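Local coordinates for protein naphthalene dioxygenase small subunit (Rhodococcus sp., PDB 2B1X) that forms the small (beta) subunit of naphthalene 1,2-dioxygenase, a Rieske non-heme iron oxygenase, and probably contributes to its oxidoreductase activity, at residues 37-51 / 149-161. Numbering follows the deposited sequence.
Sequences LVTEDLSYVVPIRVT and FLMAKRVVLLDQT
Arg-49 reaches across the end of a parallel strand pair to Leu-157, Leu-158 and Asp-159. Arg-49 CB lies 3.8 Å from Gln-160 O, Arg-49 CG 4.2 Å from Leu-157 CD1. Arg-49 CD meets Leu-157 CD1 and passes 3.2 Å from Leu-158 O; Arg-49 NE and CZ are each 4.1 Å from Leu-158 O. The bend at chi3 (77°) sets Arg-49 NH1 beside that carbonyl too, in a weak hydrogen bond (3.3 Å to Leu-158 O). Asp-159 OD1, in the guanidinium plane, makes a long salt bridge with NH1, reinforced by a water bonded to both; Arg-96 of the second subunit holds OD2. NH2 pairs with Asp-59. With an alanine in its place, Asp-59 would probably lose its ion-pair mate, Leu-158 O its weak bond and Leu-157 some cover. Farther back, Val-45 pairs with Val-155: Val-45 N donates to Arg-154 O (2.9 Å, 169° at the hydrogen), Val-45 O accepts from Val-156 N. After Val-46 a water links Pro-47 O to Val-156 O and Leu-158 N. Tyr-44 runs alongside Arg-154, whose guanidinium, salt-bridged to Asp-140, carries Met-151 SD over its centre. In this NTF2-like mixed sheet, strand 42-49 lies between 67-69 and 148-158, with 132-145 beyond; helix 10-27 packs against Leu-37 and Phe-149.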
loop_
_atom_site.group_PDB
_atom_site.type_symbol
_atom_site.label_atom_id
_atom_site.label_comp_id
_atom_site.label_asym_id
_atom_site.label_seq_id
_atom_site.Cartn_x
_atom_site.Cartn_y
_atom_site.Cartn_z
ATOM N N LEU B 37 11.446 -7.995 -34.043
ATOM C CA LEU B 37 10.114 -8.586 -34.185
ATOM C C LEU B 37 9.099 -7.615 -34.759
ATOM O O LEU B 37 7.932 -7.967 -34.967
ATOM C CB LEU B 37 9.601 -9.115 -32.839
ATOM C CG LEU B 37 10.502 -10.091 -32.096
ATOM C CD1 LEU B 37 9.903 -10.400 -30.711
ATOM C CD2 LEU B 37 10.734 -11.349 -32.919
ATOM N N VAL B 38 9.522 -6.387 -35.017
ATOM C CA VAL B 38 8.542 -5.409 -35.441
ATOM C C VAL B 38 8.639 -5.094 -36.900
ATOM O O VAL B 38 9.647 -5.289 -37.551
ATOM C CB VAL B 38 8.511 -4.087 -34.596
ATOM C CG1 VAL B 38 8.483 -4.398 -33.081
ATOM C CG2 VAL B 38 9.665 -3.159 -34.982
ATOM N N THR B 39 7.541 -4.583 -37.387
ATOM C CA THR B 39 7.351 -4.362 -38.777
ATOM C C THR B 39 7.769 -2.929 -39.135
ATOM O O THR B 39 7.855 -2.036 -38.274
ATOM C CB THR B 39 5.863 -4.665 -39.027
ATOM O OG1 THR B 39 5.721 -5.436 -40.224
ATOM C CG2 THR B 39 5.046 -3.399 -39.192
ATOM N N GLU B 40 8.048 -2.735 -40.416
ATOM C CA GLU B 40 8.477 -1.450 -40.958
ATOM C C GLU B 40 7.385 -0.342 -40.824
ATOM O O GLU B 40 7.699 0.835 -40.664
ATOM C CB GLU B 40 8.903 -1.667 -42.419
ATOM C CG GLU B 40 9.678 -2.992 -42.710
ATOM C CD GLU B 40 8.874 -4.344 -42.607
ATOM O OE1 GLU B 40 7.639 -4.403 -42.802
ATOM O OE2 GLU B 40 9.497 -5.407 -42.341
ATOM N N ASP B 41 6.110 -0.739 -40.881
ATOM C CA ASP B 41 4.988 0.177 -40.675
ATOM C C ASP B 41 4.392 0.066 -39.247
ATOM O O ASP B 41 3.209 0.368 -39.036
ATOM C CB ASP B 41 3.902 -0.017 -41.754
ATOM C CG ASP B 41 3.297 -1.435 -41.760
ATOM O OD1 ASP B 41 4.004 -2.421 -41.471
ATOM O OD2 ASP B 41 2.094 -1.664 -42.040
ATOM N N LEU B 42 5.221 -0.343 -38.280
ATOM C CA LEU B 42 4.780 -0.460 -36.871
ATOM C C LEU B 42 3.994 0.756 -36.411
ATOM O O LEU B 42 4.385 1.906 -36.677
ATOM C CB LEU B 42 5.963 -0.698 -35.911
ATOM C CG LEU B 42 5.651 -0.631 -34.396
ATOM C CD1 LEU B 42 4.982 -1.920 -33.913
ATOM C CD2 LEU B 42 6.899 -0.353 -33.549
ATOM N N SER B 43 2.883 0.483 -35.732
ATOM C CA SER B 43 2.193 1.458 -34.890
ATOM C C SER B 43 2.035 0.898 -33.474
ATOM O O SER B 43 1.412 -0.161 -33.270
ATOM C CB SER B 43 0.819 1.810 -35.475
ATOM O OG SER B 43 0.105 2.605 -34.550
ATOM N N TYR B 44 2.636 1.584 -32.500
ATOM C CA TYR B 44 2.615 1.152 -31.120
ATOM C C TYR B 44 2.012 2.277 -30.306
ATOM O O TYR B 44 2.640 3.326 -30.169
ATOM C CB TYR B 44 4.037 0.813 -30.616
ATOM C CG TYR B 44 4.085 0.188 -29.231
ATOM C CD1 TYR B 44 4.310 -1.181 -29.067
ATOM C CD2 TYR B 44 3.914 0.959 -28.090
ATOM C CE1 TYR B 44 4.360 -1.756 -27.813
ATOM C CE2 TYR B 44 3.940 0.393 -26.823
ATOM C CZ TYR B 44 4.162 -0.969 -26.691
ATOM O OH TYR B 44 4.190 -1.524 -25.430
ATOM N N VAL B 45 0.790 2.084 -29.796
ATOM C CA VAL B 45 0.157 3.167 -29.001
ATOM C C VAL B 45 -0.455 2.787 -27.653
ATOM O O VAL B 45 -1.033 1.711 -27.496
ATOM C CB VAL B 45 -0.791 4.133 -29.836
ATOM C CG1 VAL B 45 -0.623 3.958 -31.369
ATOM C CG2 VAL B 45 -2.238 4.087 -29.392
ATOM N N VAL B 46 -0.290 3.692 -26.694
ATOM C CA VAL B 46 -0.874 3.583 -25.352
ATOM C C VAL B 46 -1.768 4.806 -25.142
ATOM O O VAL B 46 -1.274 5.903 -24.896
ATOM C CB VAL B 46 0.241 3.540 -24.285
ATOM C CG1 VAL B 46 -0.332 3.348 -22.868
ATOM C CG2 VAL B 46 1.280 2.445 -24.653
ATOM N N PRO B 47 -3.076 4.635 -25.285
ATOM C CA PRO B 47 -4.025 5.740 -25.128
ATOM C C PRO B 47 -4.213 6.217 -23.703
ATOM O O PRO B 47 -3.947 5.489 -22.739
ATOM C CB PRO B 47 -5.350 5.136 -25.623
ATOM C CG PRO B 47 -4.939 3.989 -26.432
ATOM C CD PRO B 47 -3.747 3.404 -25.740
ATOM N N ILE B 48 -4.700 7.449 -23.584
ATOM C CA ILE B 48 -5.116 8.013 -22.310
ATOM C C ILE B 48 -6.591 7.720 -22.134
ATOM O O ILE B 48 -7.349 7.786 -23.106
ATOM C CB ILE B 48 -4.868 9.549 -22.274
ATOM C CG1 ILE B 48 -3.381 9.844 -22.542
ATOM C CG2 ILE B 48 -5.283 10.121 -20.894
ATOM C CD1 ILE B 48 -3.105 11.322 -22.591
ATOM N N ARG B 49 -6.982 7.390 -20.897
ATOM C CA ARG B 49 -8.379 7.221 -20.533
ATOM C C ARG B 49 -8.706 8.187 -19.399
ATOM O O ARG B 49 -7.838 8.491 -18.582
ATOM C CB ARG B 49 -8.616 5.793 -20.010
ATOM C CG ARG B 49 -8.457 4.733 -21.073
ATOM C CD ARG B 49 -8.634 3.327 -20.585
ATOM N NE ARG B 49 -10.048 3.091 -20.423
ATOM C CZ ARG B 49 -10.609 1.979 -19.973
ATOM N NH1 ARG B 49 -9.867 0.933 -19.655
ATOM N NH2 ARG B 49 -11.933 1.937 -19.848
ATOM N N VAL B 50 -9.963 8.638 -19.364
ATOM C CA VAL B 50 -10.500 9.452 -18.287
ATOM C C VAL B 50 -11.794 8.816 -17.760
ATOM O O VAL B 50 -12.539 8.227 -18.523
ATOM C CB VAL B 50 -10.733 10.927 -18.720
ATOM C CG1 VAL B 50 -9.364 11.621 -19.107
ATOM C CG2 VAL B 50 -11.712 11.028 -19.908
ATOM N N THR B 51 -12.053 8.955 -16.455
ATOM C CA THR B 51 -13.310 8.476 -15.871
ATOM C C THR B 51 -14.507 9.212 -16.487
ATOM O O THR B 51 -14.539 10.442 -16.531
ATOM C CB THR B 51 -13.317 8.689 -14.336
ATOM O OG1 THR B 51 -12.157 8.081 -13.746
ATOM C CG2 THR B 51 -14.516 7.945 -13.690
ATOM N N PHE B 149 6.382 -14.587 -37.187
ATOM C CA PHE B 149 5.489 -13.438 -37.245
ATOM C C PHE B 149 6.236 -12.161 -36.922
ATOM O O PHE B 149 7.256 -12.171 -36.232
ATOM C CB PHE B 149 4.337 -13.582 -36.256
ATOM C CG PHE B 149 3.429 -14.737 -36.538
ATOM C CD1 PHE B 149 3.610 -15.952 -35.893
ATOM C CD2 PHE B 149 2.378 -14.608 -37.444
ATOM C CE1 PHE B 149 2.764 -17.021 -36.156
ATOM C CE2 PHE B 149 1.534 -15.663 -37.697
ATOM C CZ PHE B 149 1.733 -16.874 -37.058
ATOM N N LEU B 150 5.703 -11.062 -37.431
ATOM C CA LEU B 150 6.153 -9.733 -37.057
ATOM C C LEU B 150 4.956 -8.947 -36.578
ATOM O O LEU B 150 3.829 -9.150 -37.056
ATOM C CB LEU B 150 6.753 -9.004 -38.252
ATOM C CG LEU B 150 8.262 -8.923 -38.497
ATOM C CD1 LEU B 150 9.066 -10.043 -37.853
ATOM C CD2 LEU B 150 8.523 -8.857 -39.996
ATOM N N MET B 151 5.219 -8.028 -35.656
ATOM C CA MET B 151 4.178 -7.175 -35.123
ATOM C C MET B 151 4.076 -5.893 -35.927
ATOM O O MET B 151 5.001 -5.086 -35.950
ATOM C CB MET B 151 4.451 -6.844 -33.658
ATOM C CG MET B 151 3.296 -6.105 -32.961
ATOM S SD MET B 151 3.526 -6.112 -31.202
ATOM C CE MET B 151 4.850 -4.818 -31.071
ATOM N N ALA B 152 2.911 -5.701 -36.524
ATOM C CA ALA B 152 2.609 -4.513 -37.298
ATOM C C ALA B 152 1.944 -3.447 -36.456
ATOM O O ALA B 152 2.082 -2.265 -36.747
ATOM C CB ALA B 152 1.715 -4.865 -38.491
ATOM N N LYS B 153 1.219 -3.869 -35.416
ATOM C CA LYS B 153 0.435 -2.934 -34.605
ATOM C C LYS B 153 0.232 -3.460 -33.199
ATOM O O LYS B 153 0.082 -4.656 -32.999
ATOM C CB LYS B 153 -0.928 -2.659 -35.264
ATOM C CG LYS B 153 -1.735 -1.503 -34.645
ATOM C CD LYS B 153 -3.110 -1.374 -35.312
ATOM C CE LYS B 153 -4.048 -0.491 -34.510
ATOM N NZ LYS B 153 -3.751 0.964 -34.686
ATOM N N ARG B 154 0.231 -2.553 -32.229
ATOM C CA ARG B 154 -0.200 -2.878 -30.884
ATOM C C ARG B 154 -0.830 -1.649 -30.254
ATOM O O ARG B 154 -0.259 -0.536 -30.319
ATOM C CB ARG B 154 0.965 -3.374 -30.029
ATOM C CG ARG B 154 0.586 -3.503 -28.544
ATOM C CD ARG B 154 1.598 -4.261 -27.691
ATOM N NE ARG B 154 1.571 -5.692 -28.005
ATOM C CZ ARG B 154 2.592 -6.511 -27.814
ATOM N NH1 ARG B 154 3.737 -6.027 -27.359
ATOM N NH2 ARG B 154 2.478 -7.797 -28.111
ATOM N N VAL B 155 -1.996 -1.856 -29.644
ATOM C CA VAL B 155 -2.607 -0.857 -28.778
ATOM C C VAL B 155 -2.664 -1.427 -27.355
ATOM O O VAL B 155 -3.276 -2.492 -27.125
ATOM C CB VAL B 155 -4.055 -0.541 -29.261
ATOM C CG1 VAL B 155 -4.777 0.417 -28.293
ATOM C CG2 VAL B 155 -4.088 -0.014 -30.695
ATOM N N VAL B 156 -2.045 -0.735 -26.397
ATOM C CA VAL B 156 -2.112 -1.156 -24.989
ATOM C C VAL B 156 -3.085 -0.247 -24.287
ATOM O O VAL B 156 -2.782 0.907 -24.053
ATOM C CB VAL B 156 -0.743 -1.106 -24.262
ATOM C CG1 VAL B 156 -0.841 -1.709 -22.841
ATOM C CG2 VAL B 156 0.340 -1.878 -25.056
ATOM N N LEU B 157 -4.273 -0.776 -23.992
ATOM C CA LEU B 157 -5.271 -0.062 -23.197
ATOM C C LEU B 157 -5.211 -0.431 -21.704
ATOM O O LEU B 157 -5.648 -1.517 -21.291
ATOM C CB LEU B 157 -6.666 -0.383 -23.717
ATOM C CG LEU B 157 -7.728 0.713 -23.603
ATOM C CD1 LEU B 157 -7.238 2.097 -24.042
ATOM C CD2 LEU B 157 -9.047 0.306 -24.376
ATOM N N LEU B 158 -4.706 0.479 -20.885
ATOM C CA LEU B 158 -4.549 0.179 -19.461
ATOM C C LEU B 158 -5.857 0.388 -18.718
ATOM O O LEU B 158 -6.627 1.293 -19.053
ATOM C CB LEU B 158 -3.432 1.029 -18.841
ATOM C CG LEU B 158 -2.055 0.894 -19.530
ATOM C CD1 LEU B 158 -1.114 2.038 -19.082
ATOM C CD2 LEU B 158 -1.425 -0.468 -19.188
ATOM N N ASP B 159 -6.093 -0.441 -17.699
ATOM C CA ASP B 159 -7.211 -0.276 -16.750
ATOM C C ASP B 159 -7.016 0.792 -15.696
ATOM O O ASP B 159 -7.333 0.587 -14.509
ATOM C CB ASP B 159 -7.500 -1.618 -16.100
ATOM C CG ASP B 159 -7.633 -2.702 -17.145
ATOM O OD1 ASP B 159 -8.384 -2.439 -18.123
ATOM O OD2 ASP B 159 -6.968 -3.763 -17.134
ATOM N N GLN B 160 -6.520 1.933 -16.138
ATOM C CA GLN B 160 -6.155 3.034 -15.265
ATOM C C GLN B 160 -6.445 4.326 -16.006
ATOM O O GLN B 160 -6.418 4.375 -17.259
ATOM C CB GLN B 160 -4.653 2.961 -14.958
ATOM C CG GLN B 160 -4.231 1.747 -14.135
ATOM C CD GLN B 160 -2.722 1.619 -13.968
ATOM O OE1 GLN B 160 -1.964 2.558 -14.242
ATOM N NE2 GLN B 160 -2.285 0.453 -13.481
ATOM N N THR B 161 -6.682 5.397 -15.266
ATOM C CA THR B 161 -6.705 6.713 -15.928
ATOM C C THR B 161 -5.409 7.417 -15.503
ATOM O O THR B 161 -4.533 7.634 -16.329
ATOM C CB THR B 161 -8.003 7.508 -15.550
ATOM O OG1 THR B 161 -8.155 7.541 -14.125
ATOM C CG2 THR B 161 -9.287 6.757 -16.034
HETATM O O HOH W 1 -3.851 2.870 -22.295
HETATM O O HOH W 2 -4.719 6.887 -19.087
HETATM O O HOH W 3 -10.950 -1.395 -18.250
#